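Local structure of putative rRNA methylase (Clostridium thermocellum ATCC 27405, 3EEY) at residues Ile79-Gly82 with His83-Asp87. The protein binds S-adenosylmethionine and is probably a methyltransferase, perhaps one that modifies ribosomal RNA. Numbering follows the deposited sequence.
Sequences IKDG and HQNMD. With SAM (S-adenosylmethionine), chain K.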
ATOM      1  N   ILE A  79      15.236 -20.555 -16.609  1.00 51.00           N
ATOM      2  CA  ILE A  79      15.498 -21.827 -15.946  1.00 47.50           C
ATOM      3  C   ILE A  79      14.193 -22.598 -15.815  1.00 49.88           C
ATOM      4  O   ILE A  79      13.218 -22.087 -15.264  1.00 49.27           O
ATOM      5  CB  ILE A  79      16.148 -21.599 -14.555  1.00 45.82           C
ATOM      6  CG1 ILE A  79      17.569 -21.041 -14.722  1.00 49.06           C
ATOM      7  CG2 ILE A  79      16.193 -22.881 -13.757  1.00 42.99           C
ATOM      8  CD1 ILE A  79      17.967 -20.041 -13.671  1.00 49.18           C
ATOM      9  N   LYS A  80      14.163 -23.818 -16.348  1.00 51.73           N
ATOM     10  CA  LYS A  80      12.999 -24.671 -16.194  1.00 52.82           C
ATOM     11  C   LYS A  80      13.142 -25.505 -14.918  1.00 55.95           C
ATOM     12  O   LYS A  80      13.443 -26.703 -14.951  1.00 56.81           O
ATOM     13  CB  LYS A  80      12.768 -25.553 -17.425  1.00 57.29           C
ATOM     14  CG  LYS A  80      11.359 -26.141 -17.490  1.00 58.83           C
ATOM     15  CD  LYS A  80      11.382 -27.575 -17.985  1.00 73.83           C
ATOM     16  CE  LYS A  80      10.067 -28.272 -17.698  1.00 79.21           C
ATOM     17  NZ  LYS A  80      10.115 -29.715 -18.059  1.00 78.77           N
ATOM     18  N   ASP A  81      12.941 -24.836 -13.791  1.00 56.14           N
ATOM     19  CA  ASP A  81      12.920 -25.474 -12.484  1.00 51.97           C
ATOM     20  C   ASP A  81      11.992 -24.668 -11.580  1.00 50.00           C
ATOM     21  O   ASP A  81      11.647 -23.527 -11.891  1.00 44.98           O
ATOM     22  CB  ASP A  81      14.334 -25.527 -11.894  1.00 49.57           C
ATOM     23  CG  ASP A  81      14.500 -26.604 -10.821  1.00 49.13           C
ATOM     24  OD1 ASP A  81      13.517 -27.302 -10.476  1.00 42.68           O
ATOM     25  OD2 ASP A  81      15.634 -26.745 -10.320  1.00 45.28           O
ATOM     26  N   GLY A  82      11.577 -25.268 -10.470  1.00 50.46           N
ATOM     27  CA  GLY A  82      10.772 -24.568  -9.484  1.00 43.51           C
ATOM     28  C   GLY A  82      11.531 -23.437  -8.826  1.00 38.38           C
ATOM     29  O   GLY A  82      12.744 -23.515  -8.670  1.00 42.52           O
ATOM     30  N   HIS A  83      10.810 -22.381  -8.453  1.00 38.17           N
ATOM     31  CA  HIS A  83      11.390 -21.222  -7.784  1.00 34.18           C
ATOM     32  C   HIS A  83      11.894 -21.549  -6.383  1.00 36.86           C
ATOM     33  O   HIS A  83      12.758 -20.849  -5.861  1.00 36.38           O
ATOM     34  CB  HIS A  83      10.431 -20.012  -7.756  1.00 37.83           C
ATOM     35  CG  HIS A  83       9.007 -20.342  -7.407  1.00 34.77           C
ATOM     36  ND1 HIS A  83       7.940 -19.713  -8.009  1.00 35.50           N
ATOM     37  CD2 HIS A  83       8.471 -21.217  -6.520  1.00 39.75           C
ATOM     38  CE1 HIS A  83       6.809 -20.182  -7.507  1.00 41.75           C
ATOM     39  NE2 HIS A  83       7.103 -21.099  -6.603  1.00 31.17           N
ATOM     40  N   GLN A  84      11.362 -22.618  -5.791  1.00 33.41           N
ATOM     41  CA  GLN A  84      11.869 -23.150  -4.519  1.00 42.37           C
ATOM     42  C   GLN A  84      13.339 -23.582  -4.587  1.00 41.85           C
ATOM     43  O   GLN A  84      13.994 -23.711  -3.558  1.00 45.21           O
ATOM     44  CB  GLN A  84      10.988 -24.306  -4.019  1.00 37.53           C
ATOM     45  CG  GLN A  84      11.035 -25.586  -4.843  1.00 35.47           C
ATOM     46  CD  GLN A  84       9.998 -25.626  -5.953  1.00 47.60           C
ATOM     47  OE1 GLN A  84       9.523 -24.590  -6.419  1.00 47.70           O
ATOM     48  NE2 GLN A  84       9.650 -26.827  -6.385  1.00 39.41           N
ATOM     49  N   ASN A  85      13.850 -23.776  -5.803  1.00 41.52           N
ATOM     50  CA  ASN A  85      15.231 -24.192  -6.023  1.00 46.46           C
ATOM     51  C   ASN A  85      16.118 -23.071  -6.558  1.00 47.32           C
ATOM     52  O   ASN A  85      17.168 -23.351  -7.139  1.00 48.65           O
ATOM     53  CB  ASN A  85      15.282 -25.374  -7.001  1.00 34.75           C
ATOM     54  CG  ASN A  85      14.504 -26.582  -6.518  1.00 42.14           C
ATOM     55  OD1 ASN A  85      14.627 -27.005  -5.366  1.00 44.84           O
ATOM     56  ND2 ASN A  85      13.711 -27.164  -7.412  1.00 34.27           N
ATOM     57  N   MET A  86      15.704 -21.816  -6.354  1.00 43.32           N
ATOM     58  CA  MET A  86      16.389 -20.657  -6.945  1.00 38.65           C
ATOM     59  C   MET A  86      17.822 -20.460  -6.441  1.00 43.94           C
ATOM     60  O   MET A  86      18.652 -19.858  -7.128  1.00 40.71           O
ATOM     61  CB  MET A  86      15.546 -19.355  -6.848  1.00 39.37           C
ATOM     62  CG  MET A  86      15.512 -18.641  -5.490  1.00 33.12           C
ATOM     63  SD  MET A  86      14.787 -16.976  -5.474  1.00 20.17           S
ATOM     64  CE  MET A  86      13.124 -17.349  -6.029  1.00 20.77           C
ATOM     65  N   ASP A  87      18.107 -20.995  -5.254  1.00 44.80           N
ATOM     66  CA  ASP A  87      19.434 -20.897  -4.631  1.00 49.25           C
ATOM     67  C   ASP A  87      20.504 -21.761  -5.311  1.00 49.54           C
ATOM     68  O   ASP A  87      21.701 -21.524  -5.139  1.00 55.21           O
ATOM     69  CB  ASP A  87      19.351 -21.235  -3.137  1.00 46.61           C
ATOM     70  CG  ASP A  87      18.777 -22.621  -2.873  1.00 53.35           C
ATOM     71  OD1 ASP A  87      17.886 -23.077  -3.622  1.00 52.22           O
ATOM     72  OD2 ASP A  87      19.209 -23.258  -1.893  1.00 63.29           O
TER
HETATM   73  N   SAM K 300       4.110 -13.151 -14.213  1.00 55.01           N
HETATM   74  CA  SAM K 300       3.381 -14.106 -15.106  1.00 64.02           C
HETATM   75  C   SAM K 300       3.016 -13.473 -16.451  1.00 62.82           C
HETATM   76  O   SAM K 300       2.135 -13.942 -17.181  1.00 62.55           O
HETATM   77  OXT SAM K 300       3.615 -12.473 -16.846  1.00 68.37           O
HETATM   78  CB  SAM K 300       2.171 -14.692 -14.389  1.00 60.84           C
HETATM   79  CG  SAM K 300       2.531 -15.896 -13.524  1.00 54.72           C
HETATM   80  SD  SAM K 300       1.222 -17.148 -13.438  1.00 40.18           S
HETATM   81  CE  SAM K 300       0.024 -16.297 -12.374  1.00 61.42           C
HETATM   82  C5' SAM K 300       1.997 -18.353 -12.326  1.00 51.26           C
HETATM   83  C4' SAM K 300       3.134 -19.093 -13.038  1.00 50.71           C
HETATM   84  O4' SAM K 300       3.984 -19.739 -12.109  1.00 46.78           O
HETATM   85  C3' SAM K 300       2.620 -20.165 -13.997  1.00 52.41           C
HETATM   86  O3' SAM K 300       3.224 -19.964 -15.254  1.00 47.92           O
HETATM   87  C2' SAM K 300       3.060 -21.480 -13.383  1.00 53.28           C
HETATM   88  O2' SAM K 300       3.381 -22.464 -14.348  1.00 46.74           O
HETATM   89  C1' SAM K 300       4.278 -21.041 -12.578  1.00 44.92           C
HETATM   90  N9  SAM K 300       4.611 -21.946 -11.460  1.00 44.64           N
HETATM   91  C8  SAM K 300       3.789 -22.812 -10.778  1.00 39.33           C
HETATM   92  N7  SAM K 300       4.527 -23.444  -9.833  1.00 41.58           N
HETATM   93  C5  SAM K 300       5.803 -22.991  -9.909  1.00 36.22           C
HETATM   94  C6  SAM K 300       6.965 -23.285  -9.203  1.00 31.10           C
HETATM   95  N6  SAM K 300       6.978 -24.172  -8.211  1.00 42.74           N
HETATM   96  N1  SAM K 300       8.132 -22.641  -9.547  1.00 46.60           N
HETATM   97  C2  SAM K 300       8.178 -21.717 -10.569  1.00 30.90           C
HETATM   98  N3  SAM K 300       7.025 -21.425 -11.253  1.00 39.95           N
HETATM   99  C4  SAM K 300       5.864 -22.052 -10.933  1.00 33.83           C
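Asp81 and Asn85 join side chains across the start of the 3-10 segment 83-87, in the loop after strand 76-79 that clasps the adenine of S-adenosylmethionine in this Rossmann-like methyltransferase fold. Asp81 OD1 takes two N-H groups on the same face of its carboxylate: the backbone N of Gly82 at 2.8 Å and, from the first turn of the 3-10 segment, Asn85 ND2 at 3.1 Å. Both bonds are bent, and the carboxylate and amide planes lie 39° apart. With its CG swung anti to the backbone N (chi1 -158°), Asp81 carries its carboxylate toward Asn85 ND2, while its OD2 is held by the hydroxyl of Tyr89. Gly82 opens the 3-10 segment through its carbonyl: Asn85 N donates to Gly82 O over 3.1 Å, making the first turn. Gly82 CA lies 3.3 Å from SAM N1, and a bent Gln84 side chain brings OE1 equally near that CA. The adenine edge is read by two bonds, His83 N giving its hydrogen to SAM N1 at 2.9 Å and Gln84 OE1 receiving one from SAM N6, nearly straight at 171°. His83 ND1 is hydrogen-bonded to Ala29 O, which probably steadies the imidazole against the adenine: SAM N1 sits over the centre of the His83 ring, 3.2 Å above its plane.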